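Formiminoglutamase (Trypanosoma cruzi, PDB 4MYK) hydrolyses N-formimino-L-glutamate to L-glutamate and formamide as an arginase-like manganese metalloenzyme of the arginase/deacetylase fold. Local coordinates at residues F114-S125 with V274-L282; D139-H148 with K229-S239. The protein carries 1 engineered substitution. One frame throughout, in Å; residues are numbered along the deposited sequence.

Contact 1 of 2, residues F114-S125 with V274-L282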
loop_
_atom_site.group_PDB
_atom_site.type_symbol
_atom_site.label_atom_id
_atom_site.label_comp_id
_atom_site.label_asym_id
_atom_site.label_seq_id
_atom_site.Cartn_x
_atom_site.Cartn_y
_atom_site.Cartn_z
ATOM N N PHE A 114 4.351 33.732 0.293
ATOM C CA PHE A 114 4.903 32.376 0.224
ATOM C C PHE A 114 4.576 31.692 -1.104
ATOM O O PHE A 114 3.406 31.424 -1.405
ATOM C CB PHE A 114 4.411 31.524 1.399
ATOM C CG PHE A 114 5.023 30.147 1.461
ATOM C CD1 PHE A 114 4.585 29.137 0.626
ATOM C CD2 PHE A 114 6.026 29.865 2.373
ATOM C CE1 PHE A 114 5.146 27.883 0.688
ATOM C CE2 PHE A 114 6.587 28.611 2.445
ATOM C CZ PHE A 114 6.148 27.619 1.599
ATOM N N PRO A 115 5.618 31.391 -1.899
ATOM C CA PRO A 115 5.449 30.727 -3.192
ATOM C C PRO A 115 5.370 29.198 -3.057
ATOM O O PRO A 115 6.230 28.579 -2.415
ATOM C CB PRO A 115 6.734 31.100 -3.945
ATOM C CG PRO A 115 7.656 31.714 -2.924
ATOM C CD PRO A 115 7.041 31.547 -1.573
ATOM N N PHE A 116 4.341 28.602 -3.659
ATOM C CA PHE A 116 4.275 27.147 -3.807
ATOM C C PHE A 116 4.239 26.813 -5.292
ATOM O O PHE A 116 3.336 27.258 -6.019
ATOM C CB PHE A 116 3.047 26.566 -3.097
ATOM C CG PHE A 116 2.772 25.118 -3.437
ATOM C CD1 PHE A 116 3.351 24.096 -2.704
ATOM C CD2 PHE A 116 1.920 24.781 -4.488
ATOM C CE1 PHE A 116 3.092 22.762 -3.016
ATOM C CE2 PHE A 116 1.656 23.452 -4.798
ATOM C CZ PHE A 116 2.244 22.446 -4.061
ATOM N N VAL A 117 5.222 26.046 -5.750
ATOM C CA VAL A 117 5.346 25.758 -7.174
ATOM C C VAL A 117 4.967 24.316 -7.459
ATOM O O VAL A 117 5.590 23.385 -6.948
ATOM C CB VAL A 117 6.777 26.030 -7.687
ATOM C CG1 VAL A 117 6.847 25.854 -9.213
ATOM C CG2 VAL A 117 7.241 27.432 -7.279
ATOM N N ILE A 118 3.931 24.129 -8.265
ATOM C CA ILE A 118 3.504 22.786 -8.628
ATOM C C ILE A 118 4.027 22.426 -10.015
ATOM O O ILE A 118 3.816 23.165 -10.973
ATOM C CB ILE A 118 1.964 22.615 -8.555
ATOM C CG1 ILE A 118 1.562 21.207 -8.993
ATOM C CG2 ILE A 118 1.240 23.682 -9.375
ATOM C CD1 ILE A 118 2.168 20.130 -8.138
ATOM N N GLY A 119 4.729 21.296 -10.099
ATOM C CA GLY A 119 5.294 20.821 -11.349
ATOM C C GLY A 119 4.579 19.592 -11.900
ATOM O O GLY A 119 3.613 19.095 -11.302
ATOM N N GLY A 120 5.084 19.071 -13.018
ATOM C CA GLY A 120 6.351 19.510 -13.580
ATOM C C GLY A 120 7.459 18.622 -13.033
ATOM O O GLY A 120 7.300 18.033 -11.973
ATOM N N GLY A 121 8.578 18.514 -13.745
ATOM C CA GLY A 121 9.703 17.706 -13.286
ATOM C C GLY A 121 10.692 18.388 -12.344
ATOM O O GLY A 121 10.668 19.602 -12.173
ATOM N N ASN A 122 11.575 17.585 -11.750
ATOM C CA ASN A 122 12.578 18.027 -10.769
ATOM C C ASN A 122 13.288 19.327 -11.119
ATOM O O ASN A 122 13.713 20.084 -10.228
ATOM C CB ASN A 122 13.672 16.959 -10.594
ATOM C CG ASN A 122 13.160 15.658 -9.985
ATOM O OD1 ASN A 122 12.357 15.653 -9.047
ATOM N ND2 ASN A 122 13.653 14.545 -10.506
ATOM N N ASP A 123 13.442 19.567 -12.418
ATOM C CA ASP A 123 14.325 20.632 -12.908
ATOM C C ASP A 123 13.890 22.047 -12.497
ATOM O O ASP A 123 14.707 22.966 -12.452
ATOM C CB ASP A 123 14.511 20.515 -14.419
ATOM C CG ASP A 123 15.350 19.300 -14.807
ATOM O OD1 ASP A 123 15.645 19.137 -16.012
ATOM O OD2 ASP A 123 15.726 18.510 -13.913
ATOM N N GLN A 124 12.605 22.198 -12.180
ATOM C CA GLN A 124 12.059 23.449 -11.678
ATOM C C GLN A 124 12.775 23.917 -10.405
ATOM O O GLN A 124 12.769 25.106 -10.086
ATOM C CB GLN A 124 10.563 23.281 -11.393
ATOM C CG GLN A 124 10.249 22.449 -10.140
ATOM C CD GLN A 124 8.763 22.339 -9.871
ATOM O OE1 GLN A 124 7.946 22.907 -10.591
ATOM N NE2 GLN A 124 8.403 21.603 -8.835
ATOM N N SER A 125 13.383 22.976 -9.683
ATOM C CA SER A 125 13.976 23.270 -8.387
ATOM C C SER A 125 15.193 24.169 -8.500
ATOM O O SER A 125 15.506 24.908 -7.570
ATOM C CB SER A 125 14.359 21.982 -7.676
ATOM O OG SER A 125 13.275 21.073 -7.674
ATOM N N VAL A 274 10.607 28.052 6.979
ATOM C CA VAL A 274 10.353 27.510 5.646
ATOM C C VAL A 274 9.696 28.565 4.752
ATOM O O VAL A 274 8.530 28.932 4.955
ATOM C CB VAL A 274 9.502 26.231 5.704
ATOM C CG1 VAL A 274 9.101 25.789 4.302
ATOM C CG2 VAL A 274 10.275 25.131 6.412
ATOM N N MET A 275 10.442 29.044 3.759
ATOM C CA MET A 275 10.041 30.252 3.041
ATOM C C MET A 275 9.455 30.005 1.649
ATOM O O MET A 275 8.860 30.901 1.041
ATOM C CB MET A 275 11.202 31.254 2.997
ATOM C CG MET A 275 11.745 31.614 4.383
ATOM S SD MET A 275 10.519 32.387 5.461
ATOM C CE MET A 275 10.287 33.937 4.596
ATOM N N MET A 276 9.621 28.792 1.148
ATOM C CA MET A 276 8.923 28.401 -0.061
ATOM C C MET A 276 8.915 26.894 -0.158
ATOM O O MET A 276 9.589 26.206 0.593
ATOM C CB MET A 276 9.539 29.017 -1.323
ATOM C CG MET A 276 10.722 28.253 -1.901
ATOM S SD MET A 276 11.161 28.724 -3.609
ATOM C CE MET A 276 9.916 27.823 -4.537
ATOM N N MET A 277 8.138 26.396 -1.103
ATOM C CA MET A 277 7.950 24.971 -1.278
ATOM C C MET A 277 7.731 24.684 -2.750
ATOM O O MET A 277 7.084 25.463 -3.443
ATOM C CB MET A 277 6.727 24.493 -0.486
ATOM C CG MET A 277 6.238 23.132 -0.919
ATOM S SD MET A 277 5.153 22.320 0.244
ATOM C CE MET A 277 5.230 20.647 -0.401
ATOM N N ASP A 278 8.302 23.587 -3.236
ATOM C CA ASP A 278 7.910 23.084 -4.543
ATOM C C ASP A 278 7.610 21.594 -4.456
ATOM O O ASP A 278 7.983 20.939 -3.483
ATOM C CB ASP A 278 8.889 23.476 -5.674
ATOM C CG ASP A 278 10.128 22.575 -5.763
ATOM O OD1 ASP A 278 10.303 21.659 -4.940
ATOM O OD2 ASP A 278 10.945 22.796 -6.684
ATOM N N MET A 279 6.894 21.087 -5.450
ATOM C CA MET A 279 6.415 19.712 -5.443
ATOM C C MET A 279 6.620 19.199 -6.841
ATOM O O MET A 279 6.056 19.748 -7.781
ATOM C CB MET A 279 4.931 19.669 -5.082
ATOM C CG MET A 279 4.355 18.280 -4.901
ATOM S SD MET A 279 2.606 18.317 -4.408
ATOM C CE MET A 279 2.730 19.188 -2.836
ATOM N N SER A 280 7.434 18.157 -6.975
ATOM C CA SER A 280 7.903 17.708 -8.284
ATOM C C SER A 280 7.472 16.300 -8.628
ATOM O O SER A 280 7.242 15.493 -7.740
ATOM C CB SER A 280 9.434 17.763 -8.345
ATOM O OG SER A 280 9.893 19.084 -8.512
ATOM N N GLU A 281 7.378 16.033 -9.934
ATOM C CA GLU A 281 7.280 14.678 -10.494
ATOM C C GLU A 281 5.868 14.063 -10.564
ATOM O O GLU A 281 5.712 12.900 -10.929
ATOM C CB GLU A 281 8.295 13.731 -9.826
ATOM C CG GLU A 281 9.769 14.119 -10.078
ATOM C CD GLU A 281 10.149 13.987 -11.541
ATOM O OE1 GLU A 281 9.529 13.150 -12.228
ATOM O OE2 GLU A 281 11.060 14.711 -12.001
ATOM N N LEU A 282 4.847 14.856 -10.246
ATOM C CA LEU A 282 3.463 14.401 -10.397
ATOM C C LEU A 282 3.168 14.152 -11.873
ATOM O O LEU A 282 3.336 15.043 -12.706
ATOM C CB LEU A 282 2.460 15.411 -9.816
ATOM C CG LEU A 282 1.003 14.936 -9.808
ATOM C CD1 LEU A 282 0.870 13.747 -8.890
ATOM C CD2 LEU A 282 0.046 16.036 -9.378
HETATM O O HOH W 1 4.431 17.635 -9.259
#

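Contact 2 of 2, residues D139-H148 with K229-S239. With MN (manganese (II) ion), chain C.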
loop_
_atom_site.group_PDB
_atom_site.type_symbol
_atom_site.label_atom_id
_atom_site.label_comp_id
_atom_site.label_asym_id
_atom_site.label_seq_id
_atom_site.Cartn_x
_atom_site.Cartn_y
_atom_site.Cartn_z
ATOM N N ASP A 139 22.146 33.288 3.002
ATOM C CA ASP A 139 21.493 32.755 4.199
ATOM C C ASP A 139 20.359 31.771 3.875
ATOM O O ASP A 139 19.322 31.770 4.550
ATOM C CB ASP A 139 20.956 33.901 5.067
ATOM C CG ASP A 139 20.840 33.523 6.532
ATOM O OD1 ASP A 139 21.356 32.462 6.940
ATOM O OD2 ASP A 139 20.237 34.305 7.285
ATOM N N VAL A 140 20.555 30.935 2.858
ATOM C CA VAL A 140 19.515 30.014 2.432
ATOM C C VAL A 140 19.831 28.574 2.832
ATOM O O VAL A 140 20.977 28.134 2.754
ATOM C CB VAL A 140 19.302 30.074 0.902
ATOM C CG1 VAL A 140 18.283 29.028 0.453
ATOM C CG2 VAL A 140 18.874 31.463 0.480
ATOM N N GLY A 141 18.800 27.861 3.276
ATOM C CA GLY A 141 18.868 26.427 3.485
ATOM C C GLY A 141 17.990 25.689 2.482
ATOM O O GLY A 141 17.003 26.227 1.992
ATOM N N VAL A 142 18.354 24.454 2.166
ATOM C CA VAL A 142 17.613 23.667 1.178
ATOM C C VAL A 142 17.472 22.198 1.599
ATOM O O VAL A 142 18.452 21.554 1.985
ATOM C CB VAL A 142 18.271 23.745 -0.238
ATOM C CG1 VAL A 142 17.495 22.886 -1.269
ATOM C CG2 VAL A 142 18.386 25.186 -0.706
ATOM N N ILE A 143 16.247 21.680 1.530
ATOM C CA ILE A 143 16.025 20.245 1.705
ATOM C C ILE A 143 15.377 19.604 0.470
ATOM O O ILE A 143 14.340 20.066 -0.020
ATOM C CB ILE A 143 15.235 19.911 3.007
ATOM C CG1 ILE A 143 14.946 18.408 3.093
ATOM C CG2 ILE A 143 13.952 20.741 3.116
ATOM C CD1 ILE A 143 14.328 17.985 4.421
ATOM N N ASN A 144 16.022 18.556 -0.043
ATOM C CA ASN A 144 15.487 17.767 -1.148
ATOM C C ASN A 144 14.912 16.448 -0.618
ATOM O O ASN A 144 15.661 15.522 -0.277
ATOM C CB ASN A 144 16.578 17.524 -2.220
ATOM C CG ASN A 144 16.074 16.731 -3.436
ATOM O OD1 ASN A 144 14.900 16.786 -3.798
ATOM N ND2 ASN A 144 16.973 15.997 -4.067
ATOM N N VAL A 145 13.581 16.397 -0.526
ATOM C CA VAL A 145 12.845 15.164 -0.256
ATOM C C VAL A 145 12.699 14.402 -1.571
ATOM O O VAL A 145 11.973 14.838 -2.480
ATOM C CB VAL A 145 11.432 15.436 0.324
ATOM C CG1 VAL A 145 10.713 14.107 0.656
ATOM C CG2 VAL A 145 11.523 16.338 1.555
ATOM N N ASP A 146 13.391 13.270 -1.668
ATOM C CA ASP A 146 13.573 12.628 -2.949
ATOM C C ASP A 146 14.184 11.262 -2.723
ATOM O O ASP A 146 15.143 11.135 -1.966
ATOM C CB ASP A 146 14.505 13.488 -3.794
ATOM C CG ASP A 146 14.470 13.131 -5.244
ATOM O OD1 ASP A 146 13.886 12.083 -5.591
ATOM O OD2 ASP A 146 15.027 13.909 -6.036
ATOM N N SER A 147 13.616 10.241 -3.365
ATOM C CA SER A 147 14.166 8.886 -3.286
ATOM C C SER A 147 15.451 8.824 -4.096
ATOM O O SER A 147 16.235 7.886 -3.982
ATOM C CB SER A 147 13.160 7.841 -3.781
ATOM O OG SER A 147 12.829 8.018 -5.145
ATOM N N HIS A 148 15.644 9.849 -4.917
ATOM C CA HIS A 148 16.802 9.954 -5.789
ATOM C C HIS A 148 17.782 10.996 -5.254
ATOM O O HIS A 148 17.403 11.983 -4.616
ATOM C CB HIS A 148 16.388 10.300 -7.231
ATOM C CG HIS A 148 15.432 9.320 -7.838
ATOM N ND1 HIS A 148 14.098 9.602 -8.027
ATOM C CD2 HIS A 148 15.613 8.054 -8.283
ATOM C CE1 HIS A 148 13.498 8.555 -8.566
ATOM N NE2 HIS A 148 14.395 7.599 -8.728
ATOM N N LYS A 229 17.603 28.883 8.563
ATOM C CA LYS A 229 16.836 30.028 8.092
ATOM C C LYS A 229 16.535 29.925 6.607
ATOM O O LYS A 229 17.323 29.366 5.843
ATOM C CB LYS A 229 17.584 31.326 8.359
ATOM C CG LYS A 229 17.985 31.526 9.795
ATOM C CD LYS A 229 17.695 32.944 10.234
ATOM C CE LYS A 229 18.030 33.951 9.141
ATOM N NZ LYS A 229 17.717 35.364 9.535
ATOM N N ASN A 230 15.390 30.469 6.205
ATOM C CA ASN A 230 15.092 30.637 4.795
ATOM C C ASN A 230 15.196 29.321 4.052
ATOM O O ASN A 230 15.875 29.215 3.029
ATOM C CB ASN A 230 16.039 31.670 4.184
ATOM C CG ASN A 230 15.981 32.998 4.902
ATOM O OD1 ASN A 230 14.902 33.478 5.253
ATOM N ND2 ASN A 230 17.138 33.597 5.135
ATOM N N THR A 231 14.509 28.319 4.589
ATOM C CA THR A 231 14.532 26.978 4.031
ATOM C C THR A 231 13.568 26.795 2.851
ATOM O O THR A 231 12.393 27.158 2.912
ATOM C CB THR A 231 14.248 25.944 5.115
ATOM O OG1 THR A 231 15.309 25.971 6.070
ATOM C CG2 THR A 231 14.175 24.571 4.521
ATOM N N PHE A 232 14.116 26.251 1.767
ATOM C CA PHE A 232 13.381 25.854 0.572
ATOM C C PHE A 232 12.964 24.397 0.771
ATOM O O PHE A 232 13.819 23.508 0.829
ATOM C CB PHE A 232 14.298 26.012 -0.653
ATOM C CG PHE A 232 13.752 25.426 -1.920
ATOM C CD1 PHE A 232 12.392 25.189 -2.083
ATOM C CD2 PHE A 232 14.603 25.119 -2.969
ATOM C CE1 PHE A 232 11.896 24.647 -3.269
ATOM C CE2 PHE A 232 14.106 24.581 -4.157
ATOM C CZ PHE A 232 12.748 24.344 -4.296
ATOM N N PHE A 233 11.656 24.166 0.899
ATOM C CA PHE A 233 11.117 22.825 1.128
ATOM C C PHE A 233 10.730 22.209 -0.211
ATOM O O PHE A 233 9.668 22.501 -0.754
ATOM C CB PHE A 233 9.923 22.880 2.091
ATOM C CG PHE A 233 9.430 21.523 2.545
ATOM C CD1 PHE A 233 10.302 20.600 3.120
ATOM C CD2 PHE A 233 8.085 21.177 2.422
ATOM C CE1 PHE A 233 9.837 19.349 3.539
ATOM C CE2 PHE A 233 7.629 19.939 2.845
ATOM C CZ PHE A 233 8.504 19.031 3.401
ATOM N N SER A 234 11.622 21.372 -0.737
ATOM C CA SER A 234 11.480 20.791 -2.074
ATOM C C SER A 234 11.039 19.334 -1.971
ATOM O O SER A 234 11.790 18.478 -1.490
ATOM C CB SER A 234 12.805 20.882 -2.842
ATOM O OG SER A 234 12.650 20.528 -4.207
ATOM N N PHE A 235 9.824 19.053 -2.420
ATOM C CA PHE A 235 9.235 17.733 -2.213
ATOM C C PHE A 235 9.004 16.956 -3.498
ATOM O O PHE A 235 7.952 17.096 -4.116
ATOM C CB PHE A 235 7.903 17.851 -1.476
ATOM C CG PHE A 235 7.579 16.654 -0.624
ATOM C CD1 PHE A 235 7.722 15.374 -1.123
ATOM C CD2 PHE A 235 7.148 16.813 0.690
ATOM C CE1 PHE A 235 7.426 14.278 -0.342
ATOM C CE2 PHE A 235 6.846 15.708 1.478
ATOM C CZ PHE A 235 6.989 14.448 0.963
ATOM N N ASP A 236 9.969 16.126 -3.887
ATOM C CA ASP A 236 9.772 15.219 -5.017
ATOM C C ASP A 236 8.817 14.127 -4.567
ATOM O O ASP A 236 9.113 13.410 -3.622
ATOM C CB ASP A 236 11.099 14.607 -5.464
ATOM C CG ASP A 236 10.953 13.686 -6.677
ATOM O OD1 ASP A 236 9.859 13.139 -6.925
ATOM O OD2 ASP A 236 11.950 13.515 -7.395
ATOM N N VAL A 237 7.668 14.010 -5.226
ATOM C CA VAL A 237 6.654 13.068 -4.759
ATOM C C VAL A 237 6.963 11.588 -5.081
ATOM O O VAL A 237 6.279 10.681 -4.582
ATOM C CB VAL A 237 5.220 13.480 -5.190
ATOM C CG1 VAL A 237 4.844 14.802 -4.555
ATOM C CG2 VAL A 237 5.102 13.558 -6.700
ATOM N N ASP A 238 8.000 11.345 -5.890
ATOM C CA ASP A 238 8.441 9.974 -6.141
ATOM C C ASP A 238 9.284 9.445 -4.973
ATOM O O ASP A 238 9.885 8.366 -5.053
ATOM C CB ASP A 238 9.144 9.831 -7.500
ATOM C CG ASP A 238 10.566 10.372 -7.506
ATOM O OD1 ASP A 238 11.171 10.539 -6.420
ATOM O OD2 ASP A 238 11.092 10.615 -8.619
ATOM N N SER A 239 9.310 10.217 -3.886
ATOM C CA SER A 239 9.892 9.783 -2.619
ATOM C C SER A 239 8.876 8.996 -1.779
ATOM O O SER A 239 9.208 8.448 -0.727
ATOM C CB SER A 239 10.374 10.993 -1.833
ATOM O OG SER A 239 9.279 11.804 -1.485
HETATM MN MN MN C . 12.974 11.504 -7.482
HETATM O O HOH W 2 18.458 36.423 6.248
HETATM O O HOH W 3 12.614 17.672 -5.169
HETATM O O HOH W 4 14.284 12.442 -9.264
#

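Contact 1 of 2, residues F114-S125 with V274-L282
Asn122 N donates to Glu281 OE2 at 2.9 Å with an N-H...O angle of 161°. It meets the carboxylate oxygen on its anti side, 33° out of the plane. The same oxygen also accepts from Cys43 N, and Glu281 OE1 is hydrogen-bonded to Ser249 OG, so both carboxylate oxygens are held. Glu281 N reaches back to Gly120 O at 2.9 Å. A water bridges the strand ends: it donates to Gly119 O and Met279 O and accepts from Leu282 N. Gln124 NE2 makes two weak bonds, to Ser280 OG at 2.9 Å and to Met279 O. Asp278 OD1 is hydrogen-bonded to Ser234 OG on the next strand. Strands 114-119 and 274-280 are parallel neighbours in the central sheet of the arginase/deacetylase fold, joined by alternating bonds such as Val117 N to Met277 O. The peptide between Gly119 and Gly120 is cis, and the loop beyond it carries Asn122, a manganese ligand. On the Phe116 side of the sheet, the ring takes Met277 CG at its edge, 3.5 Å from CD1. Met279 turns back at its last torsion (chi3 -62°), and its CE lies 3.5 Å from Phe116 CZ, again near the ring plane. Both sulfurs make edge-on Met-aromatic contacts. Further back, Met276 CA sits over a face of Phe114, 3.7 Å from the ring centroid, while Val274 O lies at that ring's edge.

Contact 2 of 2, residues D139-H148 with K229-S239
Asp146 and Asp236 both hold CG anti to the backbone N (chi1 -164° and -178°), which turns their carboxylates toward one manganese. Asp146 OD1 binds it at 2.2 Å, and Asp236 OD2 binds it too. Asp238 has CG between its backbone N and carbonyl carbon, and chelates the metal through OD1 and OD2. His148 ND1 at 2.3 Å and a water complete the six ligand atoms. The planes of the His148 ring and the Asp238 carboxylate are 78° apart, with Asp238 OD2 at the ring edge. Two Asx turns fix the carboxylates: His148 N donates to Asp146 OD1 at 2.9 Å, and Asp238 N to Asp236 OD1 at 2.8 Å. Ser147 OG donates to Asp238 O across the loops. Behind the metal, Val145 CG1 lies over a face of Phe235, 3.8 Å from the centroid. Ile143 CG2 meets the edge of Phe233. At the far end, Asn230 ND2 bonds to Asp139 O at 2.9 Å, while Asp139 OD1 pairs with Arg179. Strands 141-145 and 231-236 run parallel, between strands 180-185 and 274-280. Helices 216-227 and 258-270 pack on the face bearing Ile143, Val145 and Phe233.

How the contacts relate
Both contacts pair parallel strands of one central sheet, where strands 274-280 and 231-236 are neighbours. Contact 2 is nested inside the loop that contact 1 closes. Both are buried, but contact 2 reaches the surface at Asp139, Lys229 and Asn230. They are joined by a probable hydrogen bond between Phe235 N and Asp278 O. Contact 1 is rich in methionine and aromatic groups and supplies Asn122 to one manganese. Contact 2 supplies the acidic cluster and His148; its Asp146 and Asp236 are ligands of both metals. The metal ligands lie at or just past the C-terminal ends of strands 114-119, 141-145 and 231-236; strand 274-280 supplies none, but Glu281 beyond it holds the Asn122 loop.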